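PDB 6FUC: aminoglycoside phosphotransferase from Streptomyces rimosus, which probably transfers a phosphate group from ATP to the 3''-hydroxyl of streptomycin and so confers resistance to that antibiotic. Local coordinates for residues R139-V142 / A143-A146; A169-V172 / G173-L176; L264-D267 / P268-G272. One frame throughout, in Å; residues are numbered along the deposited sequence. Where two conformers were deposited one is given.

Contact 1 of 3, residues R139-V142 / A143-A146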
# COMPACT_ATOMS: atom_id res chain seq x y z
N ARG A 139 -7.14 -15.98 -5.29
CA ARG A 139 -8.05 -17.14 -5.45
C ARG A 139 -9.15 -17.14 -4.39
O ARG A 139 -10.31 -17.42 -4.66
CB ARG A 139 -7.28 -18.48 -5.40
CG ARG A 139 -6.36 -18.71 -6.57
CD ARG A 139 -5.87 -20.18 -6.67
NE ARG A 139 -4.73 -20.45 -5.76
CZ ARG A 139 -3.47 -20.66 -6.21
NH1 ARG A 139 -3.19 -20.68 -7.52
NH2 ARG A 139 -2.48 -20.89 -5.37
N ASP A 140 -8.78 -16.79 -3.17
CA ASP A 140 -9.74 -16.75 -2.07
C ASP A 140 -10.79 -15.63 -2.19
O ASP A 140 -11.98 -15.82 -1.98
CB ASP A 140 -8.95 -16.61 -0.72
CG ASP A 140 -9.85 -16.39 0.48
OD1 ASP A 140 -10.72 -17.23 0.72
OD2 ASP A 140 -9.68 -15.37 1.21
N VAL A 141 -10.32 -14.42 -2.54
CA VAL A 141 -11.25 -13.32 -2.74
C VAL A 141 -12.25 -13.66 -3.87
O VAL A 141 -13.45 -13.40 -3.75
CB VAL A 141 -10.51 -12.01 -3.05
CG1 VAL A 141 -11.43 -10.85 -3.32
CG2 VAL A 141 -9.53 -11.64 -1.94
N VAL A 142 -11.72 -14.22 -4.96
CA VAL A 142 -12.55 -14.58 -6.12
C VAL A 142 -13.51 -15.71 -5.74
O VAL A 142 -14.71 -15.66 -6.12
CB VAL A 142 -11.65 -14.93 -7.32
CG1 VAL A 142 -12.40 -15.64 -8.43
CG2 VAL A 142 -10.94 -13.68 -7.82
N ALA A 143 -13.02 -16.69 -4.98
CA ALA A 143 -13.88 -17.78 -4.52
C ALA A 143 -15.03 -17.28 -3.64
O ALA A 143 -16.14 -17.81 -3.74
CB ALA A 143 -13.07 -18.86 -3.81
N ARG A 144 -14.76 -16.27 -2.81
CA ARG A 144 -15.74 -15.64 -1.96
C ARG A 144 -16.65 -14.61 -2.66
O ARG A 144 -17.48 -14.00 -2.03
CB ARG A 144 -15.13 -15.04 -0.70
CG ARG A 144 -14.59 -16.08 0.25
CD ARG A 144 -14.05 -15.48 1.52
NE ARG A 144 -12.78 -14.82 1.33
CZ ARG A 144 -12.55 -13.50 1.32
NH1 ARG A 144 -13.50 -12.58 1.47
NH2 ARG A 144 -11.29 -13.07 1.11
N GLU A 145 -16.41 -14.38 -3.95
CA GLU A 145 -17.12 -13.39 -4.74
C GLU A 145 -17.01 -12.04 -4.01
O GLU A 145 -17.96 -11.27 -3.93
CB GLU A 145 -18.57 -13.86 -4.99
CG GLU A 145 -18.66 -15.14 -5.84
CD GLU A 145 -20.09 -15.67 -6.14
OE1 GLU A 145 -21.11 -15.04 -5.73
OE2 GLU A 145 -20.19 -16.72 -6.81
N ALA A 146 -15.81 -11.72 -3.55
CA ALA A 146 -15.59 -10.51 -2.74
C ALA A 146 -14.83 -9.39 -3.43
O ALA A 146 -14.45 -8.43 -2.81
CB ALA A 146 -14.92 -10.90 -1.42
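Arg144 folds back along the last turn of helix 131-143 to meet Asp140. Its chain bends at chi3 (-74°), which brings the guanidinium edge to the carboxylate. NH2 of Arg144 forms a salt bridge with OD2 of Asp140 at 2.8 Å, and OD2 lies near the guanidinium plane. The approach is less regular on the acid side, because the nitrogen comes from above the carboxylate plane. NE of Arg144 adds weak bonds to both OD1 and OD2 of Asp140. Val141 CA sits over one face of the guanidinium.

The backbone closes the helix with a Schellman motif at Glu145, which has a positive phi of 54°. Ala146 N bonds to Val141 O at 2.9 Å, and Glu145 N bonds to Val142 O at 3.0 Å. Beside them Val141 CG1 touches Ala146 CB at 4.0 Å. Ala143 belongs to the last regular turn. Its N bonds to Arg139 O at 2.8 Å, and its CB rests 3.2 Å from the same Arg139 O.

Arg144 NH1 makes a second salt bridge, to OXT of Gly272. One guanidinium thus joins two carboxylates at the surface, which probably helps to fix the chain terminus against this helix end.

Contact 2 of 3, residues A169-V172 / G173-L176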
# COMPACT_ATOMS: atom_id res chain seq x y z
N ALA A 169 -3.51 -16.67 -14.21
CA ALA A 169 -3.08 -17.95 -13.69
C ALA A 169 -2.00 -18.66 -14.51
O ALA A 169 -1.11 -19.29 -13.89
CB ALA A 169 -4.26 -18.86 -13.43
N PRO A 170 -2.04 -18.66 -15.85
CA PRO A 170 -1.03 -19.38 -16.60
C PRO A 170 0.37 -18.81 -16.48
O PRO A 170 1.31 -19.48 -16.89
CB PRO A 170 -1.55 -19.29 -18.09
CG PRO A 170 -3.00 -18.99 -17.95
CD PRO A 170 -3.11 -18.11 -16.73
N TYR A 171 0.45 -17.56 -16.03
CA TYR A 171 1.74 -16.84 -16.00
C TYR A 171 2.39 -16.85 -14.66
O TYR A 171 3.45 -16.21 -14.50
CB TYR A 171 1.54 -15.43 -16.56
CG TYR A 171 1.27 -15.51 -18.02
CD1 TYR A 171 2.32 -15.65 -18.90
CD2 TYR A 171 -0.02 -15.55 -18.53
CE1 TYR A 171 2.13 -15.87 -20.24
CE2 TYR A 171 -0.23 -15.78 -19.90
CZ TYR A 171 0.86 -15.91 -20.72
OH TYR A 171 0.75 -16.05 -22.09
N VAL A 172 1.82 -17.55 -13.68
CA VAL A 172 2.42 -17.54 -12.37
C VAL A 172 3.86 -18.03 -12.38
O VAL A 172 4.72 -17.45 -11.74
CB VAL A 172 1.48 -18.29 -11.39
CG1 VAL A 172 2.15 -18.61 -10.08
CG2 VAL A 172 0.24 -17.47 -11.19
N GLY A 173 4.13 -19.13 -13.09
CA GLY A 173 5.49 -19.62 -13.13
C GLY A 173 6.49 -18.66 -13.70
O GLY A 173 7.58 -18.43 -13.18
N GLN A 174 6.13 -18.05 -14.85
CA GLN A 174 7.02 -17.07 -15.46
C GLN A 174 7.26 -15.92 -14.51
O GLN A 174 8.39 -15.43 -14.39
CB GLN A 174 6.36 -16.59 -16.79
CG GLN A 174 7.21 -15.77 -17.67
CD GLN A 174 6.47 -15.55 -18.99
OE1 GLN A 174 6.51 -16.38 -19.92
NE2 GLN A 174 5.77 -14.44 -19.07
N ARG A 175 6.19 -15.42 -13.89
CA ARG A 175 6.32 -14.26 -13.00
C ARG A 175 7.09 -14.66 -11.73
O ARG A 175 7.85 -13.84 -11.20
CB ARG A 175 4.96 -13.69 -12.72
CG ARG A 175 4.25 -13.17 -13.95
CD ARG A 175 4.81 -11.87 -14.50
NE ARG A 175 4.12 -11.66 -15.85
CZ ARG A 175 4.63 -12.00 -16.98
NH1 ARG A 175 5.87 -12.43 -17.04
NH2 ARG A 175 3.86 -11.89 -18.05
N LEU A 176 6.93 -15.89 -11.25
CA LEU A 176 7.73 -16.35 -10.14
C LEU A 176 9.22 -16.34 -10.47
O LEU A 176 10.06 -16.01 -9.64
CB LEU A 176 7.33 -17.74 -9.67
CG LEU A 176 6.07 -17.81 -8.83
CD1 LEU A 176 5.50 -19.26 -8.82
CD2 LEU A 176 6.26 -17.35 -7.41
O HOH W 1 4.09 -19.33 -16.42
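Val172 CG1 lies anti to its own backbone N (chi1 167°), and this places it alongside Leu176, one helical turn further on. Arg175 was deposited in two conformers; the one given bends at its second torsion (chi2 -73°), which lays its chain beside Tyr171. The site is the amino-terminal first turn of helix 172-181, in a protein whose family belongs to the protein-kinase clan. A short 3-10 segment, 169-171, leads into it from helix 161-168.

Two backbone bonds build the turn. Arg175 N bonds to Tyr171 O at 2.9 Å. Leu176 N bonds to Val172 O at 2.7 Å. Side-chain carbons also lie against the same carbonyls: CG of Arg175 sits 3.2 Å from Tyr171 O, and CG of Leu176 also lies close to Val172 O.

The apolar side is carried by Val172 CG1 and Leu176 CD1, 3.6 Å apart. The two side chains lean out of the helix together. Phe135 and Leu131 of helix 131-143 meet them there, with Val172 on Phe135 and Leu176 on Leu131.

The other pair is looser. In the conformer given, the Tyr171 ring and the Arg175 guanidinium run alongside one another, their planes only 18° apart. They meet obliquely, with CD1 of Tyr171 4.2 Å from NH2 of Arg175. The same conformer finds its polar partner further along the helix, where NH1 of Arg175 bonds to OE1 of Gln178. Arg175 is buried and also touches Asp258 and Phe262 of helix 257-266. Tyr171 is exposed.

A water bridges the start of the turn. It donates to Pro170 O at 2.8 Å and accepts from Gln174 N at 2.9 Å.

Contact 3 of 3, residues L264-D267 / P268-G272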
# COMPACT_ATOMS: atom_id res chain seq x y z
N LEU A 264 -0.48 -4.93 -12.00
CA LEU A 264 -1.61 -4.02 -12.02
C LEU A 264 -2.93 -4.77 -11.97
O LEU A 264 -3.84 -4.37 -11.28
CB LEU A 264 -1.56 -3.13 -13.25
CG LEU A 264 -2.64 -2.05 -13.27
CD1 LEU A 264 -2.51 -1.05 -12.09
CD2 LEU A 264 -2.60 -1.34 -14.60
N HIS A 265 -2.98 -5.83 -12.77
CA HIS A 265 -4.19 -6.60 -12.90
C HIS A 265 -4.45 -7.60 -11.74
O HIS A 265 -5.61 -7.85 -11.40
CB HIS A 265 -4.21 -7.34 -14.22
CG HIS A 265 -4.37 -6.40 -15.37
ND1 HIS A 265 -4.34 -6.84 -16.68
CD2 HIS A 265 -4.55 -5.05 -15.42
CE1 HIS A 265 -4.50 -5.79 -17.48
NE2 HIS A 265 -4.62 -4.69 -16.74
N LEU A 266 -3.36 -8.07 -11.14
CA LEU A 266 -3.52 -8.97 -9.99
C LEU A 266 -4.03 -8.19 -8.78
O LEU A 266 -4.88 -8.69 -8.01
CB LEU A 266 -2.18 -9.63 -9.67
CG LEU A 266 -2.18 -10.54 -8.45
CD1 LEU A 266 -3.16 -11.70 -8.56
CD2 LEU A 266 -0.76 -11.02 -8.19
N ASP A 267 -3.47 -7.01 -8.53
CA ASP A 267 -3.66 -6.34 -7.24
C ASP A 267 -5.11 -6.23 -6.87
O ASP A 267 -5.46 -6.55 -5.70
CB ASP A 267 -2.93 -4.98 -7.25
CG ASP A 267 -2.83 -4.43 -5.84
OD1 ASP A 267 -1.82 -4.86 -5.15
OD2 ASP A 267 -3.73 -3.69 -5.43
N PRO A 268 -6.02 -5.74 -7.71
CA PRO A 268 -7.38 -5.56 -7.24
C PRO A 268 -8.09 -6.83 -6.84
O PRO A 268 -9.05 -6.80 -6.07
CB PRO A 268 -8.10 -4.87 -8.40
CG PRO A 268 -7.27 -5.08 -9.54
CD PRO A 268 -5.85 -5.25 -9.09
N LEU A 269 -7.66 -7.96 -7.36
CA LEU A 269 -8.23 -9.26 -7.05
C LEU A 269 -7.87 -9.75 -5.64
O LEU A 269 -8.40 -10.73 -5.19
CB LEU A 269 -7.82 -10.30 -8.12
CG LEU A 269 -8.17 -9.91 -9.52
CD1 LEU A 269 -7.60 -10.97 -10.45
CD2 LEU A 269 -9.63 -9.72 -9.74
N THR A 270 -6.91 -9.07 -4.98
CA THR A 270 -6.37 -9.53 -3.70
C THR A 270 -7.01 -8.84 -2.50
O THR A 270 -6.66 -9.18 -1.38
CB THR A 270 -4.85 -9.30 -3.62
OG1 THR A 270 -4.55 -7.91 -3.53
CG2 THR A 270 -4.11 -9.95 -4.73
N TRP A 271 -7.92 -7.89 -2.72
CA TRP A 271 -8.52 -7.08 -1.60
C TRP A 271 -9.91 -7.55 -1.32
O TRP A 271 -10.72 -7.67 -2.24
CB TRP A 271 -8.51 -5.60 -1.96
CG TRP A 271 -7.12 -5.01 -2.08
CD1 TRP A 271 -6.41 -4.88 -3.22
CD2 TRP A 271 -6.31 -4.53 -1.02
NE1 TRP A 271 -5.20 -4.31 -2.95
CE2 TRP A 271 -5.10 -4.09 -1.60
CE3 TRP A 271 -6.47 -4.40 0.34
CZ2 TRP A 271 -4.08 -3.53 -0.85
CZ3 TRP A 271 -5.44 -3.86 1.09
CH2 TRP A 271 -4.27 -3.45 0.48
N GLY A 272 -10.21 -7.80 -0.07
CA GLY A 272 -11.57 -8.13 0.32
C GLY A 272 -11.68 -9.47 1.03
O GLY A 272 -10.65 -10.19 1.19
OXT GLY A 272 -12.79 -9.82 1.45
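Asp267 O accepts two bonds from Thr270, and they form the tight part of this contact. OG1 of Thr270 donates to Asp267 O at 2.7 Å, using a lone pair of that oxygen within the plane of its carbonyl. Thr270 N reaches the same oxygen at 3.0 Å, but from above that plane. The hydroxyl sits between the backbone N and the carbonyl carbon of Thr270 (chi1 70°), and this turns it back to the carbonyl. OG1 is also bonded to Arg212.

Pro268 has no N-H to continue the i+4 bonding to Leu264 O; its CD lies 3.1 Å from that oxygen instead. Two successive i to i+3 bonds follow. One runs from Leu269 N to Leu266 O at 2.9 Å, the other is that of Thr270 N to Asp267 O. Leu266 and Leu269 are buried against helices 131-143 and 161-168.

The less enclosed side is the partly exposed Trp271, held to the contact by one bond at the indole edge. Its NE1 bonds to OD2 of Asp267 at 2.9 Å. The oxygen lies near the ring plane, while the N-H comes from above the carboxylate plane. The two planes stand 57° apart. Trp271 also makes a cation-pi contact with Arg212.

The contacts follow one another along the chain without overlap. Contact 1 ends helix 131-143, contact 2 begins helix 172-181, and contact 3 leads from helix 257-266 to the C-terminus. All lie in the helical part of the kinase-like fold, away from the five-stranded sheet. Contacts 1 and 3 have centres about 11 Å apart and touch: Val141 CB lies 3.3 Å from Leu269 O, so the C-terminal tail rests on the end of helix 131-143. Contact 2 touches neither of the others; its centre is about 19 Å from that of contact 1 and about 15 Å from that of contact 3. Helix 131-143 is the shared surface, since its Phe135 meets both Val172 and Leu266.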